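Local structure of endolysin (Clostridium phage phiCD27, 3QAY) at residues A[6-11]-A[51-56]; A[10-15]-A[27-32]; A[22-27]-A[150-155]. The protein probably cleaves the cell wall of Clostridium difficile as a zinc-dependent N-acetylmuramoyl-L-alanine amidase, through this catalytic domain of the phage endolysin. One frame throughout, in Å; residues are numbered along the deposited sequence.

In the fold
Each interaction includes a ligand of one zinc ion: H10, from the loop after strand 3-8, in interactions 1 and 2, and E27, from the start of helix 27-44, in interactions 2 and 3; H85 completes the protein ligands of this amidase site. Interaction 1 pairs strands 3-8 and 48-52; interaction 2 joins the loop leaving 3-8 to helix 27-44, which connects the two strands. These two start from the same stretch, share H10 and S11, and have centres about 8 Å apart. Interaction 3 crosses both along the chain, its second segment starting helix 152-175 near the C-terminus; its centre lies about 15 Å from that of interaction 2 and 19 Å from that of interaction 1.

Interaction 1: residues A[6-11]-A[51-56]; sequences ITVGHS and VIICPE. With ZN (zinc ion), chain E; PO4 (phosphate ion), chain G.
V8 lays its CG2 methyl against the side chain of I53, with V8 CG2 3.6 Å from I53 CG1, and the two branched chains cross at a slant. The V8 methyl that touches is the one anti to the carbonyl carbon; the other, CG1, is anti to the backbone N (chi1 168°). Before this pair the backbones run as parallel strands, I6 beside V51 and T7 beside I52. I52 bonds to the neighbouring strand through both its backbone N and its backbone O: its N donates to I6 O at 2.7 Å, nearly straight at 173°, and its O accepts from V8 N at 3.0 Å. On the sheet face of T7 and I52, the T7 methyl CG2 meets I52 CB at 3.9 Å. Beyond the strands the contact continues between loops, S11 CB lying 3.8 Å from C54 CB. The hydroxyls of T7 and S11 are hydrogen-bonded to E83 and E65. The CB of H10 points away from 51-56, and H10 NE2 binds the zinc ion at 2.0 Å. At the other end, a phosphate ion, probably from the crystallisation liquor and also bonded to R43, accepts from V51 N through O3 at 2.8 Å. The two strands belong to a beta-alpha-beta unit, with 48-52 at the sheet margin and 3-8 between it and strand 80-87. Helix 27-44 covers the face of I6 and V51, through L38 and A35, and helix 64-75 covers that of T7 and I52, through V73 and Y68.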
ATOM      1  N   ILE A   6      -6.856   3.353  -3.923  1.00  9.62           N
ATOM      2  CA  ILE A   6      -5.872   2.354  -3.527  1.00  9.02           C
ATOM      3  C   ILE A   6      -5.281   1.754  -4.793  1.00  8.98           C
ATOM      4  O   ILE A   6      -6.002   1.144  -5.587  1.00  9.31           O
ATOM      5  CB  ILE A   6      -6.484   1.212  -2.683  1.00  8.68           C
ATOM      6  CG1 ILE A   6      -7.112   1.750  -1.402  1.00  8.92           C
ATOM      7  CG2 ILE A   6      -5.414   0.177  -2.315  1.00  8.50           C
ATOM      8  CD1 ILE A   6      -7.908   0.695  -0.633  1.00  7.38           C
ATOM      9  N   THR A   7      -3.983   1.957  -5.002  1.00  8.49           N
ATOM     10  CA  THR A   7      -3.282   1.276  -6.075  1.00  8.44           C
ATOM     11  C   THR A   7      -2.521   0.085  -5.505  1.00  7.93           C
ATOM     12  O   THR A   7      -2.015   0.145  -4.388  1.00  7.29           O
ATOM     13  CB  THR A   7      -2.306   2.198  -6.815  1.00  8.35           C
ATOM     14  OG1 THR A   7      -1.342   2.724  -5.904  1.00  9.67           O
ATOM     15  CG2 THR A   7      -3.046   3.344  -7.481  1.00  8.53           C
ATOM     16  N   VAL A   8      -2.478  -1.006  -6.267  1.00  7.88           N
ATOM     17  CA  VAL A   8      -1.629  -2.140  -5.942  1.00  7.59           C
ATOM     18  C   VAL A   8      -0.318  -1.969  -6.697  1.00  7.82           C
ATOM     19  O   VAL A   8      -0.311  -1.800  -7.917  1.00  7.36           O
ATOM     20  CB  VAL A   8      -2.294  -3.475  -6.322  1.00  8.25           C
ATOM     21  CG1 VAL A   8      -1.297  -4.623  -6.263  1.00  7.09           C
ATOM     22  CG2 VAL A   8      -3.501  -3.736  -5.408  1.00  8.22           C
ATOM     23  N   GLY A   9       0.787  -1.994  -5.957  1.00  7.47           N
ATOM     24  CA  GLY A   9       2.103  -1.871  -6.543  1.00  7.66           C
ATOM     25  C   GLY A   9       2.458  -3.052  -7.423  1.00  7.94           C
ATOM     26  O   GLY A   9       2.013  -4.179  -7.184  1.00  8.13           O
ATOM     27  N   HIS A  10       3.242  -2.770  -8.462  1.00  8.61           N
ATOM     28  CA  HIS A  10       3.791  -3.775  -9.373  1.00  8.98           C
ATOM     29  C   HIS A  10       2.735  -4.367 -10.299  1.00  9.49           C
ATOM     30  O   HIS A  10       1.596  -3.902 -10.323  1.00  9.65           O
ATOM     31  CB  HIS A  10       4.547  -4.837  -8.577  1.00  9.17           C
ATOM     32  CG  HIS A  10       5.520  -4.247  -7.608  1.00  9.31           C
ATOM     33  ND1 HIS A  10       6.689  -3.642  -8.013  1.00 10.66           N
ATOM     34  CD2 HIS A  10       5.472  -4.116  -6.262  1.00  9.59           C
ATOM     35  CE1 HIS A  10       7.338  -3.195  -6.954  1.00  9.99           C
ATOM     36  NE2 HIS A  10       6.622  -3.470  -5.878  1.00  8.85           N
ATOM     37  N   SER A  11       3.136  -5.360 -11.090  1.00 10.05           N
ATOM     38  CA  SER A  11       2.255  -5.995 -12.067  1.00 10.56           C
ATOM     39  C   SER A  11       2.825  -7.322 -12.554  1.00 11.03           C
ATOM     40  O   SER A  11       3.976  -7.662 -12.283  1.00 10.58           O
ATOM     41  CB  SER A  11       2.063  -5.074 -13.274  1.00 11.07           C
ATOM     42  OG  SER A  11       3.288  -4.862 -13.958  1.00 11.26           O
ATOM     43  N   VAL A  51     -10.251   0.889  -6.217  1.00 12.13           N
ATOM     44  CA  VAL A  51      -9.043   0.088  -6.212  1.00 12.08           C
ATOM     45  C   VAL A  51      -8.511   0.028  -7.635  1.00 12.64           C
ATOM     46  O   VAL A  51      -9.253  -0.321  -8.559  1.00 13.42           O
ATOM     47  CB  VAL A  51      -9.314  -1.341  -5.701  1.00 11.95           C
ATOM     48  CG1 VAL A  51      -8.068  -2.204  -5.860  1.00 11.83           C
ATOM     49  CG2 VAL A  51      -9.770  -1.306  -4.245  1.00 12.32           C
ATOM     50  N   ILE A  52      -7.234   0.371  -7.808  1.00 12.59           N
ATOM     51  CA  ILE A  52      -6.586   0.343  -9.119  1.00 13.03           C
ATOM     52  C   ILE A  52      -5.505  -0.720  -9.128  1.00 13.03           C
ATOM     53  O   ILE A  52      -4.520  -0.613  -8.406  1.00 12.88           O
ATOM     54  CB  ILE A  52      -5.921   1.702  -9.474  1.00 13.05           C
ATOM     55  CG1 ILE A  52      -6.934   2.849  -9.418  1.00 13.72           C
ATOM     56  CG2 ILE A  52      -5.271   1.635 -10.856  1.00 13.54           C
ATOM     57  CD1 ILE A  52      -8.096   2.685 -10.344  1.00 15.62           C
ATOM     58  N   ILE A  53      -5.694  -1.749  -9.944  1.00 13.63           N
ATOM     59  CA  ILE A  53      -4.708  -2.806 -10.104  1.00 13.71           C
ATOM     60  C   ILE A  53      -4.380  -2.899 -11.585  1.00 14.03           C
ATOM     61  O   ILE A  53      -5.281  -2.861 -12.431  1.00 14.57           O
ATOM     62  CB  ILE A  53      -5.240  -4.163  -9.597  1.00 13.92           C
ATOM     63  CG1 ILE A  53      -5.839  -4.007  -8.194  1.00 14.82           C
ATOM     64  CG2 ILE A  53      -4.120  -5.201  -9.584  1.00 14.05           C
ATOM     65  CD1 ILE A  53      -6.296  -5.309  -7.538  1.00 16.64           C
ATOM     66  N   CYS A  54      -3.095  -2.991 -11.901  1.00 13.48           N
ATOM     67  CA  CYS A  54      -2.668  -3.086 -13.287  1.00 13.82           C
ATOM     68  C   CYS A  54      -3.226  -4.343 -13.950  1.00 14.12           C
ATOM     69  O   CYS A  54      -3.312  -5.391 -13.312  1.00 13.51           O
ATOM     70  CB  CYS A  54      -1.144  -3.092 -13.388  1.00 13.59           C
ATOM     71  SG  CYS A  54      -0.409  -1.494 -13.052  1.00 13.62           S
ATOM     72  N   PRO A  55      -3.617  -4.238 -15.229  1.00 15.11           N
ATOM     73  CA  PRO A  55      -3.966  -5.443 -15.960  1.00 15.80           C
ATOM     74  C   PRO A  55      -2.798  -6.414 -15.925  1.00 16.15           C
ATOM     75  O   PRO A  55      -1.642  -5.984 -15.906  1.00 15.19           O
ATOM     76  CB  PRO A  55      -4.204  -4.948 -17.393  1.00 16.59           C
ATOM     77  CG  PRO A  55      -4.334  -3.478 -17.304  1.00 16.48           C
ATOM     78  CD  PRO A  55      -3.617  -3.039 -16.087  1.00 15.32           C
ATOM     79  N   GLU A  56      -3.109  -7.707 -15.898  1.00 17.31           N
ATOM     80  CA  GLU A  56      -2.093  -8.751 -15.922  1.00 17.86           C
ATOM     81  C   GLU A  56      -1.830  -9.254 -17.344  1.00 19.27           C
ATOM     82  O   GLU A  56      -2.752  -9.353 -18.165  1.00 20.04           O
ATOM     83  CB  GLU A  56      -2.503  -9.908 -15.011  1.00 17.90           C
ATOM     84  CG  GLU A  56      -2.564  -9.519 -13.540  1.00 17.42           C
ATOM     85  CD  GLU A  56      -3.110 -10.612 -12.643  1.00 18.13           C
ATOM     86  OE1 GLU A  56      -3.401 -11.713 -13.148  1.00 20.17           O
ATOM     87  OE2 GLU A  56      -3.247 -10.370 -11.423  1.00 17.71           O
TER
HETATM   88 ZN    ZN E 180       6.926  -2.911  -3.978  1.00  9.00          ZN
HETATM   89  P   PO4 G 182     -13.391  -1.127  -6.696  1.00 21.60           P
HETATM   90  O1  PO4 G 182     -13.088  -2.241  -7.665  1.00 22.50           O
HETATM   91  O2  PO4 G 182     -12.877  -1.531  -5.335  1.00 22.52           O
HETATM   92  O3  PO4 G 182     -12.749   0.154  -7.168  1.00 21.36           O
HETATM   93  O4  PO4 G 182     -14.880  -0.890  -6.624  1.00 23.92           O
HETATM   94  O   HOH W   1       8.415  -1.331  -5.064  1.00 13.81           O

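Interaction 2: residues A[10-15]-A[27-32]; sequences HSILKS and EYQYNK. With ZN (zinc ion), chain E.
The Y28 ring has the S11 carbonyl carbon over one face and, from its own helix, Q29 NE2 at the edge; the carbonyl oxygen of H10 and CG1 of I12 approach obliquely. H10 O is 3.8 Å from Y28 CE1, and I12 CG1 is 3.9 Å from Y28 CE2, isoleucine and tyrosine crossing at about a right angle. I12 CD1 carries on past the ring to Q29 NE2, 3.7 Å away. At the edge of the H10 imidazole, in its plane, lies E27 OE2. The carboxylate is turned 74° from the ring, and the two meet through the zinc ion, not a hydrogen bond: E27 OE2 binds the metal at 2.1 Å. This is the metal site of the amidase fold, with ligands from the loop after strand 3-8 and the first turn of helix 27-44; H85 is the third protein ligand, and a water at 2.4 Å is among the rest. E27 reaches the ion as an extended chain, CG anti to the backbone N (chi1 167°). OE1 also accepts from A21 N and OE2 from L86 N, which should limit rotation of the carboxylate. The Y28 hydroxyl is hydrogen-bonded to E56, which also salt-bridges K32.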
ATOM      1  N   HIS A  10       3.242  -2.770  -8.462  1.00  8.61           N
ATOM      2  CA  HIS A  10       3.791  -3.775  -9.373  1.00  8.98           C
ATOM      3  C   HIS A  10       2.735  -4.367 -10.299  1.00  9.49           C
ATOM      4  O   HIS A  10       1.596  -3.902 -10.323  1.00  9.65           O
ATOM      5  CB  HIS A  10       4.547  -4.837  -8.577  1.00  9.17           C
ATOM      6  CG  HIS A  10       5.520  -4.247  -7.608  1.00  9.31           C
ATOM      7  ND1 HIS A  10       6.689  -3.642  -8.013  1.00 10.66           N
ATOM      8  CD2 HIS A  10       5.472  -4.116  -6.262  1.00  9.59           C
ATOM      9  CE1 HIS A  10       7.338  -3.195  -6.954  1.00  9.99           C
ATOM     10  NE2 HIS A  10       6.622  -3.470  -5.878  1.00  8.85           N
ATOM     11  N   SER A  11       3.136  -5.360 -11.090  1.00 10.05           N
ATOM     12  CA  SER A  11       2.255  -5.995 -12.067  1.00 10.56           C
ATOM     13  C   SER A  11       2.825  -7.322 -12.554  1.00 11.03           C
ATOM     14  O   SER A  11       3.976  -7.662 -12.283  1.00 10.58           O
ATOM     15  CB  SER A  11       2.063  -5.074 -13.274  1.00 11.07           C
ATOM     16  OG  SER A  11       3.288  -4.862 -13.958  1.00 11.26           O
ATOM     17  N   ILE A  12       2.004  -8.061 -13.290  1.00 11.74           N
ATOM     18  CA  ILE A  12       2.458  -9.229 -14.017  1.00 12.30           C
ATOM     19  C   ILE A  12       2.575  -8.847 -15.484  1.00 13.44           C
ATOM     20  O   ILE A  12       1.568  -8.544 -16.133  1.00 13.74           O
ATOM     21  CB  ILE A  12       1.493 -10.408 -13.853  1.00 12.45           C
ATOM     22  CG1 ILE A  12       1.490 -10.882 -12.404  1.00 11.77           C
ATOM     23  CG2 ILE A  12       1.892 -11.555 -14.780  1.00 12.79           C
ATOM     24  CD1 ILE A  12       0.581 -12.051 -12.143  1.00 12.88           C
ATOM     25  N   LEU A  13       3.805  -8.864 -16.001  1.00 14.14           N
ATOM     26  CA  LEU A  13       4.066  -8.515 -17.399  1.00 15.32           C
ATOM     27  C   LEU A  13       3.474  -9.541 -18.365  1.00 16.09           C
ATOM     28  O   LEU A  13       2.994 -10.597 -17.957  1.00 16.35           O
ATOM     29  CB  LEU A  13       5.580  -8.374 -17.669  1.00 15.76           C
ATOM     30  CG  LEU A  13       6.352  -7.083 -17.331  1.00 16.00           C
ATOM     31  CD1 LEU A  13       5.456  -5.959 -16.789  1.00 14.85           C
ATOM     32  CD2 LEU A  13       7.529  -7.357 -16.403  1.00 16.43           C
ATOM     33  N   LYS A  14       3.525  -9.209 -19.653  1.00 16.84           N
ATOM     34  CA  LYS A  14       3.069 -10.091 -20.726  1.00 17.71           C
ATOM     35  C   LYS A  14       3.861 -11.399 -20.772  1.00 17.48           C
ATOM     36  O   LYS A  14       3.318 -12.448 -21.119  1.00 17.87           O
ATOM     37  CB  LYS A  14       3.183  -9.369 -22.068  1.00 19.04           C
ATOM     38  CG  LYS A  14       2.538 -10.109 -23.228  1.00 21.66           C
ATOM     39  CD  LYS A  14       2.682  -9.335 -24.525  1.00 24.41           C
ATOM     40  CE  LYS A  14       1.733  -9.873 -25.585  1.00 27.15           C
ATOM     41  NZ  LYS A  14       0.304  -9.769 -25.146  1.00 28.77           N
ATOM     42  N   SER A  15       5.139 -11.322 -20.414  1.00 16.46           N
ATOM     43  CA  SER A  15       6.002 -12.494 -20.306  1.00 16.55           C
ATOM     44  C   SER A  15       5.570 -13.449 -19.199  1.00 16.00           C
ATOM     45  O   SER A  15       5.972 -14.611 -19.193  1.00 16.13           O
ATOM     46  CB  SER A  15       7.427 -12.052 -20.000  1.00 16.49           C
ATOM     47  OG  SER A  15       7.512 -11.566 -18.672  1.00 14.72           O
ATOM     48  N   GLU A  27       4.699 -10.412  -3.219  1.00  9.76           N
ATOM     49  CA  GLU A  27       4.239  -9.076  -2.855  1.00  9.28           C
ATOM     50  C   GLU A  27       2.984  -8.688  -3.631  1.00  9.22           C
ATOM     51  O   GLU A  27       1.982  -8.300  -3.037  1.00  8.73           O
ATOM     52  CB  GLU A  27       5.349  -8.053  -3.097  1.00  9.23           C
ATOM     53  CG  GLU A  27       4.893  -6.613  -3.054  1.00  9.08           C
ATOM     54  CD  GLU A  27       6.006  -5.625  -3.313  1.00  9.84           C
ATOM     55  OE1 GLU A  27       7.129  -6.040  -3.682  1.00 11.06           O
ATOM     56  OE2 GLU A  27       5.745  -4.418  -3.157  1.00 10.06           O
ATOM     57  N   TYR A  28       3.047  -8.793  -4.956  1.00  9.49           N
ATOM     58  CA  TYR A  28       1.919  -8.409  -5.809  1.00  9.83           C
ATOM     59  C   TYR A  28       0.644  -9.162  -5.444  1.00  9.87           C
ATOM     60  O   TYR A  28      -0.412  -8.546  -5.272  1.00 10.01           O
ATOM     61  CB  TYR A  28       2.259  -8.626  -7.283  1.00 10.20           C
ATOM     62  CG  TYR A  28       1.088  -8.454  -8.224  1.00 10.70           C
ATOM     63  CD1 TYR A  28       0.689  -7.190  -8.651  1.00 11.08           C
ATOM     64  CD2 TYR A  28       0.387  -9.558  -8.698  1.00 10.91           C
ATOM     65  CE1 TYR A  28      -0.383  -7.032  -9.529  1.00 11.43           C
ATOM     66  CE2 TYR A  28      -0.686  -9.409  -9.563  1.00 11.34           C
ATOM     67  CZ  TYR A  28      -1.066  -8.149  -9.976  1.00 10.70           C
ATOM     68  OH  TYR A  28      -2.131  -8.007 -10.840  1.00 11.78           O
ATOM     69  N   GLN A  29       0.752 -10.484  -5.315  1.00 10.32           N
ATOM     70  CA  GLN A  29      -0.397 -11.334  -5.004  1.00 10.61           C
ATOM     71  C   GLN A  29      -0.991 -10.985  -3.637  1.00 10.54           C
ATOM     72  O   GLN A  29      -2.209 -10.866  -3.518  1.00 10.56           O
ATOM     73  CB  GLN A  29      -0.030 -12.826  -5.050  1.00 11.09           C
ATOM     74  CG  GLN A  29       0.387 -13.357  -6.438  1.00 11.88           C
ATOM     75  CD  GLN A  29      -0.733 -13.310  -7.483  1.00 12.68           C
ATOM     76  OE1 GLN A  29      -1.923 -13.330  -7.149  1.00 14.05           O
ATOM     77  NE2 GLN A  29      -0.349 -13.238  -8.754  1.00 11.35           N
ATOM     78  N   TYR A  30      -0.145 -10.818  -2.613  1.00 10.24           N
ATOM     79  CA  TYR A  30      -0.649 -10.436  -1.282  1.00 10.10           C
ATOM     80  C   TYR A  30      -1.456  -9.143  -1.361  1.00  9.83           C
ATOM     81  O   TYR A  30      -2.597  -9.080  -0.897  1.00 10.26           O
ATOM     82  CB  TYR A  30       0.477 -10.269  -0.248  1.00  9.80           C
ATOM     83  CG  TYR A  30      -0.076  -9.929   1.126  1.00  9.42           C
ATOM     84  CD1 TYR A  30      -0.546 -10.927   1.965  1.00 10.68           C
ATOM     85  CD2 TYR A  30      -0.183  -8.610   1.554  1.00  9.78           C
ATOM     86  CE1 TYR A  30      -1.076 -10.632   3.209  1.00 11.58           C
ATOM     87  CE2 TYR A  30      -0.719  -8.298   2.799  1.00 10.06           C
ATOM     88  CZ  TYR A  30      -1.162  -9.314   3.620  1.00 10.86           C
ATOM     89  OH  TYR A  30      -1.696  -9.023   4.851  1.00 12.72           O
ATOM     90  N   ASN A  31      -0.867  -8.120  -1.969  1.00  9.54           N
ATOM     91  CA  ASN A  31      -1.507  -6.809  -2.050  1.00  9.77           C
ATOM     92  C   ASN A  31      -2.726  -6.772  -2.977  1.00  9.97           C
ATOM     93  O   ASN A  31      -3.658  -6.008  -2.744  1.00  9.95           O
ATOM     94  CB  ASN A  31      -0.474  -5.735  -2.425  1.00  9.61           C
ATOM     95  CG  ASN A  31       0.510  -5.449  -1.287  1.00 10.09           C
ATOM     96  OD1 ASN A  31       1.721  -5.344  -1.505  1.00 12.87           O
ATOM     97  ND2 ASN A  31      -0.006  -5.330  -0.076  1.00  8.27           N
ATOM     98  N   LYS A  32      -2.733  -7.619  -4.005  1.00 10.47           N
ATOM     99  CA  LYS A  32      -3.936  -7.841  -4.813  1.00 11.18           C
ATOM    100  C   LYS A  32      -5.088  -8.366  -3.934  1.00 11.41           C
ATOM    101  O   LYS A  32      -6.250  -8.001  -4.136  1.00 11.91           O
ATOM    102  CB  LYS A  32      -3.626  -8.811  -5.967  1.00 11.67           C
ATOM    103  CG  LYS A  32      -4.826  -9.252  -6.795  1.00 13.29           C
ATOM    104  CD  LYS A  32      -4.421 -10.211  -7.906  1.00 14.43           C
ATOM    105  CE  LYS A  32      -5.611 -10.569  -8.796  1.00 16.10           C
ATOM    106  NZ  LYS A  32      -5.219 -11.497  -9.897  1.00 17.66           N
TER
HETATM  107 ZN    ZN E 180       6.926  -2.911  -3.978  1.00  9.00          ZN
HETATM  108  O   HOH W   1       8.415  -1.331  -5.064  1.00 13.81           O

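Interaction 3: residues A[22-27]-A[150-155]. With ZN (zinc ion), chain E.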
ATOM      1  N   ASP A  22       9.520 -10.933  -4.141  1.00 11.79           N
ATOM      2  CA  ASP A  22       9.017 -12.291  -3.938  1.00 12.31           C
ATOM      3  C   ASP A  22       9.852 -12.995  -2.871  1.00 12.71           C
ATOM      4  O   ASP A  22      11.068 -13.104  -3.005  1.00 13.24           O
ATOM      5  CB  ASP A  22       9.084 -13.081  -5.251  1.00 13.00           C
ATOM      6  CG  ASP A  22       8.315 -14.391  -5.187  1.00 13.87           C
ATOM      7  OD1 ASP A  22       7.138 -14.370  -4.784  1.00 13.86           O
ATOM      8  OD2 ASP A  22       8.887 -15.442  -5.555  1.00 16.81           O
ATOM      9  N   GLY A  23       9.198 -13.468  -1.813  1.00 12.62           N
ATOM     10  CA  GLY A  23       9.881 -14.187  -0.746  1.00 13.05           C
ATOM     11  C   GLY A  23       9.040 -15.336  -0.225  1.00 13.40           C
ATOM     12  O   GLY A  23       8.643 -16.217  -0.992  1.00 13.61           O
ATOM     13  N   VAL A  24       8.753 -15.327   1.077  1.00 12.87           N
ATOM     14  CA  VAL A  24       7.841 -16.313   1.657  1.00 12.83           C
ATOM     15  C   VAL A  24       6.396 -16.086   1.167  1.00 12.36           C
ATOM     16  O   VAL A  24       5.568 -16.992   1.221  1.00 12.34           O
ATOM     17  CB  VAL A  24       7.918 -16.337   3.199  1.00 13.23           C
ATOM     18  CG1 VAL A  24       9.339 -16.685   3.638  1.00 13.01           C
ATOM     19  CG2 VAL A  24       7.461 -15.007   3.799  1.00 12.03           C
ATOM     20  N   VAL A  25       6.115 -14.881   0.674  1.00 11.68           N
ATOM     21  CA  VAL A  25       4.875 -14.593  -0.035  1.00 11.42           C
ATOM     22  C   VAL A  25       5.189 -13.655  -1.199  1.00 11.07           C
ATOM     23  O   VAL A  25       6.141 -12.873  -1.133  1.00 10.59           O
ATOM     24  CB  VAL A  25       3.822 -13.947   0.901  1.00 11.16           C
ATOM     25  CG1 VAL A  25       4.300 -12.579   1.394  1.00 11.50           C
ATOM     26  CG2 VAL A  25       2.452 -13.861   0.203  1.00 11.44           C
ATOM     27  N   ASN A  26       4.417 -13.751  -2.279  1.00 10.80           N
ATOM     28  CA  ASN A  26       4.591 -12.825  -3.389  1.00 10.47           C
ATOM     29  C   ASN A  26       3.951 -11.494  -3.028  1.00 10.02           C
ATOM     30  O   ASN A  26       2.806 -11.452  -2.577  1.00 10.33           O
ATOM     31  CB  ASN A  26       3.997 -13.381  -4.684  1.00 10.79           C
ATOM     32  CG  ASN A  26       4.358 -12.539  -5.891  1.00 10.55           C
ATOM     33  OD1 ASN A  26       5.436 -12.696  -6.489  1.00 11.65           O
ATOM     34  ND2 ASN A  26       3.464 -11.640  -6.260  1.00  7.97           N
ATOM     35  N   GLU A  27       4.699 -10.412  -3.219  1.00  9.76           N
ATOM     36  CA  GLU A  27       4.239  -9.076  -2.855  1.00  9.28           C
ATOM     37  C   GLU A  27       2.984  -8.688  -3.631  1.00  9.22           C
ATOM     38  O   GLU A  27       1.982  -8.300  -3.037  1.00  8.73           O
ATOM     39  CB  GLU A  27       5.349  -8.053  -3.097  1.00  9.23           C
ATOM     40  CG  GLU A  27       4.893  -6.613  -3.054  1.00  9.08           C
ATOM     41  CD  GLU A  27       6.006  -5.625  -3.313  1.00  9.84           C
ATOM     42  OE1 GLU A  27       7.129  -6.040  -3.682  1.00 11.06           O
ATOM     43  OE2 GLU A  27       5.745  -4.418  -3.157  1.00 10.06           O
ATOM     44  N   ASP A 150       9.836 -11.221   2.548  1.00 12.73           N
ATOM     45  CA  ASP A 150      10.919 -12.209   2.624  1.00 13.40           C
ATOM     46  C   ASP A 150      11.310 -12.540   4.071  1.00 14.28           C
ATOM     47  O   ASP A 150      12.371 -13.112   4.313  1.00 14.72           O
ATOM     48  CB  ASP A 150      12.139 -11.730   1.818  1.00 13.49           C
ATOM     49  CG  ASP A 150      12.739 -10.436   2.353  1.00 13.06           C
ATOM     50  OD1 ASP A 150      12.091  -9.758   3.186  1.00 12.07           O
ATOM     51  OD2 ASP A 150      13.866 -10.087   1.935  1.00 12.43           O
ATOM     52  N   ASN A 151      10.442 -12.185   5.019  1.00 14.19           N
ATOM     53  CA  ASN A 151      10.661 -12.458   6.436  1.00 15.10           C
ATOM     54  C   ASN A 151       9.515 -13.311   6.989  1.00 15.46           C
ATOM     55  O   ASN A 151       8.381 -12.846   7.088  1.00 14.90           O
ATOM     56  CB  ASN A 151      10.798 -11.145   7.224  1.00 14.89           C
ATOM     57  CG  ASN A 151      11.123 -11.376   8.699  1.00 15.74           C
ATOM     58  OD1 ASN A 151      10.255 -11.762   9.481  1.00 16.43           O
ATOM     59  ND2 ASN A 151      12.377 -11.148   9.078  1.00 15.29           N
ATOM     60  N   LYS A 152       9.826 -14.558   7.340  1.00 16.71           N
ATOM     61  CA  LYS A 152       8.835 -15.527   7.835  1.00 17.36           C
ATOM     62  C   LYS A 152       8.001 -14.976   8.979  1.00 16.84           C
ATOM     63  O   LYS A 152       6.776 -15.079   8.976  1.00 16.20           O
ATOM     64  CB  LYS A 152       9.533 -16.791   8.345  1.00 18.73           C
ATOM     65  CG  LYS A 152      10.127 -17.676   7.271  1.00 20.97           C
ATOM     66  CD  LYS A 152       9.073 -18.576   6.621  1.00 23.22           C
ATOM     67  CE  LYS A 152       9.714 -19.802   5.983  1.00 24.71           C
ATOM     68  NZ  LYS A 152      10.860 -19.438   5.103  1.00 26.54           N
ATOM     69  N   GLU A 153       8.693 -14.406   9.957  1.00 17.13           N
ATOM     70  CA  GLU A 153       8.071 -13.945  11.193  1.00 17.32           C
ATOM     71  C   GLU A 153       7.046 -12.848  10.896  1.00 15.79           C
ATOM     72  O   GLU A 153       5.941 -12.878  11.427  1.00 15.77           O
ATOM     73  CB  GLU A 153       9.138 -13.459  12.188  1.00 18.01           C
ATOM     74  CG  GLU A 153      10.015 -14.573  12.804  1.00 20.72           C
ATOM     75  CD  GLU A 153      10.892 -15.326  11.798  1.00 23.26           C
ATOM     76  OE1 GLU A 153      11.314 -14.731  10.769  1.00 23.34           O
ATOM     77  OE2 GLU A 153      11.162 -16.526  12.040  1.00 24.46           O
ATOM     78  N   ASP A 154       7.413 -11.898  10.033  1.00 14.94           N
ATOM     79  CA  ASP A 154       6.488 -10.858   9.578  1.00 13.90           C
ATOM     80  C   ASP A 154       5.255 -11.458   8.911  1.00 13.65           C
ATOM     81  O   ASP A 154       4.128 -11.062   9.212  1.00 13.86           O
ATOM     82  CB  ASP A 154       7.157  -9.895   8.581  1.00 13.53           C
ATOM     83  CG  ASP A 154       7.785  -8.674   9.242  1.00 12.27           C
ATOM     84  OD1 ASP A 154       7.909  -8.624  10.479  1.00 13.66           O
ATOM     85  OD2 ASP A 154       8.170  -7.743   8.506  1.00 10.95           O
ATOM     86  N   TYR A 155       5.466 -12.393   7.992  1.00 13.71           N
ATOM     87  CA  TYR A 155       4.350 -12.991   7.259  1.00 13.43           C
ATOM     88  C   TYR A 155       3.457 -13.846   8.173  1.00 13.79           C
ATOM     89  O   TYR A 155       2.234 -13.874   7.997  1.00 13.51           O
ATOM     90  CB  TYR A 155       4.859 -13.815   6.073  1.00 13.47           C
ATOM     91  CG  TYR A 155       3.770 -14.368   5.168  1.00 13.26           C
ATOM     92  CD1 TYR A 155       2.687 -13.587   4.780  1.00 13.09           C
ATOM     93  CD2 TYR A 155       3.846 -15.664   4.677  1.00 13.52           C
ATOM     94  CE1 TYR A 155       1.699 -14.096   3.941  1.00 12.86           C
ATOM     95  CE2 TYR A 155       2.868 -16.173   3.838  1.00 14.36           C
ATOM     96  CZ  TYR A 155       1.797 -15.389   3.477  1.00 13.54           C
ATOM     97  OH  TYR A 155       0.832 -15.905   2.645  1.00 14.09           O
TER
HETATM   98 ZN    ZN E 180       6.926  -2.911  -3.978  1.00  9.00          ZN
HETATM   99  O   HOH W   2       2.470 -17.571   0.246  1.00 28.85           O
HETATM  100  O   HOH W   1       8.415  -1.331  -5.064  1.00 13.81           O
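V25 stands over one face of the Y155 ring, its CB 3.7 Å from the ring centroid and 16° off the normal, a CH-pi contact placed slightly toward the rim. The two side chains cross at about a right angle. With CG1 set between the backbone N and the carbonyl carbon (chi1 64°), V25 spreads both methyls along the ring: CG1 lies near CD1 and CE1, and V25 CG2 reaches Y155 OH at 3.6 Å.

V24 divides its methyls between two residues of the helix. CG2 slides past the base of the tyrosine, 3.7 Å from Y155 CB, whereas CG1 packs alongside the aliphatic chain of K152. The lysine starts away from 22-27, then bends at chi2 (-81°) and again at chi4, coming back to meet the valine with K152 CD and V24 CG1 3.5 Å apart. Ahead of V24, G23 and D150 bring their backbones together, CA to CA 4.0 Å. This is where the chain enters helix 152-175, with N151 as N-cap: N151 OD1 accepts from D154 N at 2.9 Å, in the carbonyl plane, while Y155 N bonds to the backbone O of N151. The D150 carboxylate leads away from 22-27 to the backbone N of S89, and that of D154 bonds to the backbone N atoms of G95 and F148. A water donates to V24 O and makes a weak hydrogen bond with the Y155 hydroxyl. The backbone of V25, two residues before the zinc ligand E27, is hydrogen-bonded to that of C149.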